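PDB 3N2S: FMN reductase (NADPH), which uses NADPH to drive flavin (FMN) reduction chemistry and also reduces nitroaromatic compounds, quinones and azo dyes. Local coordinates for residues S38-V43 and L111-L116. Sequence-based numbering, arbitrary orientation.
Sequences STSSYV and LIDAAL. With FMN (flavin mononucleotide), chain G.
Asp113, reaching out from helix 104-127, grips the loop 38-43 with both carboxylate oxygens. OD1 offers its syn lone pair to the backbone N of Ser40 at 3.0 Å. Thr39 OG1 donates to OD2 at 2.7 Å, also from the syn side but out of the carboxylate plane. With OG1 anti to the backbone N (chi1 165°), the Thr39 hydroxyl meets the acid while CG2 lies 3.9 Å from FMN C5'. A water bridges OD1 and Ser40 OG, which stands over the ring face of the flavin, 3.1 Å from FMN C7. Leu116 CD1, 3.3 Å from FMN C8M, and Ile112 CG2, near C7M, meet the two methyls from the ring edge. Thr39 N donates to the ribityl O3' (3.1 Å). Farther out, Ala45 N also binds OD2 and Gln44 N binds Thr39 OG1. The contact thus walls one side of an FMN site at the homodimer interface of this nitroreductase-family fold, completed by Ser13, Arg15 and Arg175 of the second subunit. Losing the carboxylate of Asp113 to an alanine would probably deprive Ser40 N, Thr39 OG1 and Ala45 N of this acceptor and let the flavin-binding loop shift. A buried carboxylate with this many donors around it is likely to stay ionised, setting the loop's shape from behind the cofactor.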
ATOM      1  N   SER A  38       0.871 -10.001   1.910  1.00 10.40           N
ATOM      2  CA  SER A  38       0.904  -9.998   3.379  1.00  9.76           C
ATOM      3  C   SER A  38      -0.252  -9.113   3.864  1.00 12.08           C
ATOM      4  O   SER A  38      -0.708  -8.211   3.143  1.00 11.16           O
ATOM      5  CB  SER A  38       2.213  -9.390   3.880  1.00 11.61           C
ATOM      6  OG  SER A  38       3.318 -10.200   3.515  1.00 16.53           O
ATOM      7  N   THR A  39      -0.714  -9.380   5.077  1.00  8.93           N
ATOM      8  CA  THR A  39      -1.835  -8.677   5.689  1.00  9.55           C
ATOM      9  C   THR A  39      -1.616  -8.567   7.205  1.00 13.92           C
ATOM     10  O   THR A  39      -1.350  -9.578   7.855  1.00 14.75           O
ATOM     11  CB  THR A  39      -3.172  -9.354   5.309  1.00 12.86           C
ATOM     12  OG1 THR A  39      -4.171  -8.872   6.198  1.00 10.78           O
ATOM     13  CG2 THR A  39      -3.113 -10.898   5.419  1.00 14.97           C
ATOM     14  N   SER A  40      -1.695  -7.342   7.754  1.00 11.67           N
ATOM     15  CA  SER A  40      -1.487  -7.074   9.199  1.00 12.61           C
ATOM     16  C   SER A  40      -2.420  -7.931  10.039  1.00 15.90           C
ATOM     17  O   SER A  40      -3.628  -7.902   9.822  1.00 14.77           O
ATOM     18  CB  SER A  40      -1.774  -5.614   9.530  1.00 13.67           C
ATOM     19  OG  SER A  40      -0.924  -4.717   8.842  1.00 21.38           O
ATOM     20  N   SER A  41      -1.842  -8.734  10.960  1.00 12.50           N
ATOM     21  CA  SER A  41      -2.556  -9.637  11.861  1.00 12.18           C
ATOM     22  C   SER A  41      -3.589 -10.525  11.164  1.00 16.79           C
ATOM     23  O   SER A  41      -4.615 -10.841  11.775  1.00 16.20           O
ATOM     24  CB  SER A  41      -3.178  -8.867  13.017  1.00 14.65           C
ATOM     25  OG  SER A  41      -2.150  -8.243  13.771  1.00 17.38           O
ATOM     26  N   TYR A  42      -3.355 -10.855   9.866  1.00 14.40           N
ATOM     27  CA  TYR A  42      -4.203 -11.749   9.048  1.00 13.69           C
ATOM     28  C   TYR A  42      -5.615 -11.161   8.824  1.00 16.53           C
ATOM     29  O   TYR A  42      -6.521 -11.883   8.387  1.00 16.33           O
ATOM     30  CB  TYR A  42      -4.305 -13.091   9.824  1.00 15.31           C
ATOM     31  CG  TYR A  42      -4.590 -14.366   9.071  1.00 17.87           C
ATOM     32  CD1 TYR A  42      -4.486 -14.422   7.682  1.00 19.91           C
ATOM     33  CD2 TYR A  42      -4.890 -15.544   9.753  1.00 18.76           C
ATOM     34  CE1 TYR A  42      -4.698 -15.617   6.991  1.00 21.58           C
ATOM     35  CE2 TYR A  42      -5.105 -16.740   9.076  1.00 19.49           C
ATOM     36  CZ  TYR A  42      -5.021 -16.772   7.697  1.00 26.20           C
ATOM     37  OH  TYR A  42      -5.182 -17.976   7.059  1.00 23.76           O
ATOM     38  N   VAL A  43      -5.802  -9.859   9.109  1.00 12.35           N
ATOM     39  CA  VAL A  43      -7.118  -9.200   9.023  1.00 12.22           C
ATOM     40  C   VAL A  43      -7.718  -9.068   7.640  1.00 16.19           C
ATOM     41  O   VAL A  43      -8.952  -9.002   7.530  1.00 14.93           O
ATOM     42  CB  VAL A  43      -7.252  -7.900   9.870  1.00 16.64           C
ATOM     43  CG1 VAL A  43      -6.731  -8.112  11.288  1.00 17.01           C
ATOM     44  CG2 VAL A  43      -6.515  -6.731   9.212  1.00 16.43           C
ATOM     45  N   LEU A 111      -5.719   0.723   4.907  1.00 12.23           N
ATOM     46  CA  LEU A 111      -5.133   1.379   3.735  1.00 12.09           C
ATOM     47  C   LEU A 111      -3.912   0.609   3.229  1.00 13.25           C
ATOM     48  O   LEU A 111      -3.787   0.380   2.026  1.00 10.70           O
ATOM     49  CB  LEU A 111      -4.736   2.828   4.053  1.00 13.50           C
ATOM     50  CG  LEU A 111      -5.723   3.909   3.579  1.00 20.88           C
ATOM     51  CD1 LEU A 111      -7.054   3.783   4.307  1.00 21.96           C
ATOM     52  CD2 LEU A 111      -5.150   5.285   3.813  1.00 26.94           C
ATOM     53  N   ILE A 112      -3.019   0.213   4.150  1.00 10.97           N
ATOM     54  CA  ILE A 112      -1.810  -0.549   3.803  1.00  9.87           C
ATOM     55  C   ILE A 112      -2.205  -1.923   3.227  1.00 12.93           C
ATOM     56  O   ILE A 112      -1.682  -2.315   2.194  1.00 11.94           O
ATOM     57  CB  ILE A 112      -0.822  -0.632   5.000  1.00 11.44           C
ATOM     58  CG1 ILE A 112      -0.259   0.797   5.317  1.00 11.01           C
ATOM     59  CG2 ILE A 112       0.313  -1.646   4.707  1.00 10.00           C
ATOM     60  CD1 ILE A 112       0.363   0.943   6.731  1.00 16.68           C
ATOM     61  N   ASP A 113      -3.142  -2.632   3.878  1.00  9.66           N
ATOM     62  CA  ASP A 113      -3.584  -3.950   3.387  1.00  9.03           C
ATOM     63  C   ASP A 113      -4.101  -3.858   1.946  1.00 11.75           C
ATOM     64  O   ASP A 113      -3.719  -4.667   1.112  1.00 11.92           O
ATOM     65  CB  ASP A 113      -4.676  -4.529   4.302  1.00 10.92           C
ATOM     66  CG  ASP A 113      -4.197  -5.572   5.307  1.00 17.79           C
ATOM     67  OD1 ASP A 113      -2.990  -5.560   5.662  1.00 17.69           O
ATOM     68  OD2 ASP A 113      -5.029  -6.394   5.742  1.00 18.07           O
ATOM     69  N   ALA A 114      -4.979  -2.883   1.658  1.00  9.89           N
ATOM     70  CA  ALA A 114      -5.546  -2.683   0.317  1.00 10.66           C
ATOM     71  C   ALA A 114      -4.471  -2.337  -0.698  1.00 11.82           C
ATOM     72  O   ALA A 114      -4.519  -2.838  -1.824  1.00  9.33           O
ATOM     73  CB  ALA A 114      -6.605  -1.581   0.345  1.00 11.88           C
ATOM     74  N   ALA A 115      -3.512  -1.459  -0.317  1.00  9.04           N
ATOM     75  CA  ALA A 115      -2.432  -1.053  -1.241  1.00 10.24           C
ATOM     76  C   ALA A 115      -1.500  -2.234  -1.576  1.00 13.59           C
ATOM     77  O   ALA A 115      -1.149  -2.401  -2.747  1.00 13.69           O
ATOM     78  CB  ALA A 115      -1.634   0.105  -0.653  1.00 10.46           C
ATOM     79  N   LEU A 116      -1.137  -3.074  -0.580  1.00  8.99           N
ATOM     80  CA  LEU A 116      -0.272  -4.241  -0.875  1.00  9.26           C
ATOM     81  C   LEU A 116      -0.982  -5.184  -1.841  1.00 13.14           C
ATOM     82  O   LEU A 116      -0.356  -5.673  -2.785  1.00 12.07           O
ATOM     83  CB  LEU A 116       0.134  -5.014   0.403  1.00  9.30           C
ATOM     84  CG  LEU A 116       0.813  -4.250   1.541  1.00 14.37           C
ATOM     85  CD1 LEU A 116       1.169  -5.195   2.692  1.00 14.17           C
ATOM     86  CD2 LEU A 116       2.022  -3.477   1.090  1.00 12.96           C
TER
HETATM   87  N1  FMN G 400       4.210 -10.292  11.179  1.00 13.32           N
HETATM   88  C2  FMN G 400       4.984 -10.293  12.311  1.00 13.66           C
HETATM   89  O2  FMN G 400       5.467 -11.341  12.750  1.00 13.97           O
HETATM   90  N3  FMN G 400       5.181  -9.138  12.990  1.00 13.45           N
HETATM   91  C4  FMN G 400       4.758  -7.896  12.663  1.00 13.58           C
HETATM   92  O4  FMN G 400       4.987  -6.916  13.309  1.00 14.12           O
HETATM   93  C4A FMN G 400       3.966  -7.840  11.413  1.00 13.12           C
HETATM   94  N5  FMN G 400       3.541  -6.673  10.951  1.00 13.23           N
HETATM   95  C5A FMN G 400       2.902  -6.667   9.692  1.00 13.20           C
HETATM   96  C6  FMN G 400       2.565  -5.384   9.163  1.00 13.47           C
HETATM   97  C7  FMN G 400       2.019  -5.277   7.881  1.00 13.82           C
HETATM   98  C7M FMN G 400       1.734  -3.908   7.320  1.00 14.89           C
HETATM   99  C8  FMN G 400       1.709  -6.496   7.116  1.00 13.94           C
HETATM  100  C8M FMN G 400       1.111  -6.432   5.793  1.00 15.16           C
HETATM  101  C9  FMN G 400       2.019  -7.763   7.668  1.00 13.64           C
HETATM  102  C9A FMN G 400       2.611  -7.873   8.958  1.00 13.19           C
HETATM  103  N10 FMN G 400       3.038  -9.101   9.510  1.00 13.06           N
HETATM  104  C10 FMN G 400       3.739  -9.158  10.693  1.00 13.31           C
HETATM  105  C1' FMN G 400       2.822 -10.359   8.773  1.00 13.17           C
HETATM  106  C2' FMN G 400       1.362 -10.788   8.872  1.00 13.29           C
HETATM  107  O2' FMN G 400       1.186 -11.318  10.180  1.00 12.89           O
HETATM  108  C3' FMN G 400       1.150 -11.888   7.835  1.00 13.76           C
HETATM  109  O3' FMN G 400       1.290 -11.303   6.534  1.00 14.76           O
HETATM  110  C4' FMN G 400      -0.251 -12.581   7.985  1.00 14.59           C
HETATM  111  O4' FMN G 400      -0.269 -13.384   9.184  1.00 15.80           O
HETATM  112  C5' FMN G 400      -0.541 -13.523   6.770  1.00 14.81           C
HETATM  113  O5' FMN G 400       0.490 -14.504   6.758  1.00 14.40           O
HETATM  114  P   FMN G 400       1.373 -14.737   5.444  1.00 13.88           P
HETATM  115  O1P FMN G 400       2.451 -15.725   5.922  1.00 15.83           O
HETATM  116  O2P FMN G 400       2.172 -13.428   5.142  1.00 15.42           O
HETATM  117  O3P FMN G 400       0.551 -15.130   4.229  1.00 14.52           O
HETATM  118  O   HOH W   1      -2.986  -7.187   2.122  1.00 12.60           O
HETATM  119  O   HOH W   2      -1.935  -3.506   6.756  1.00 15.55           O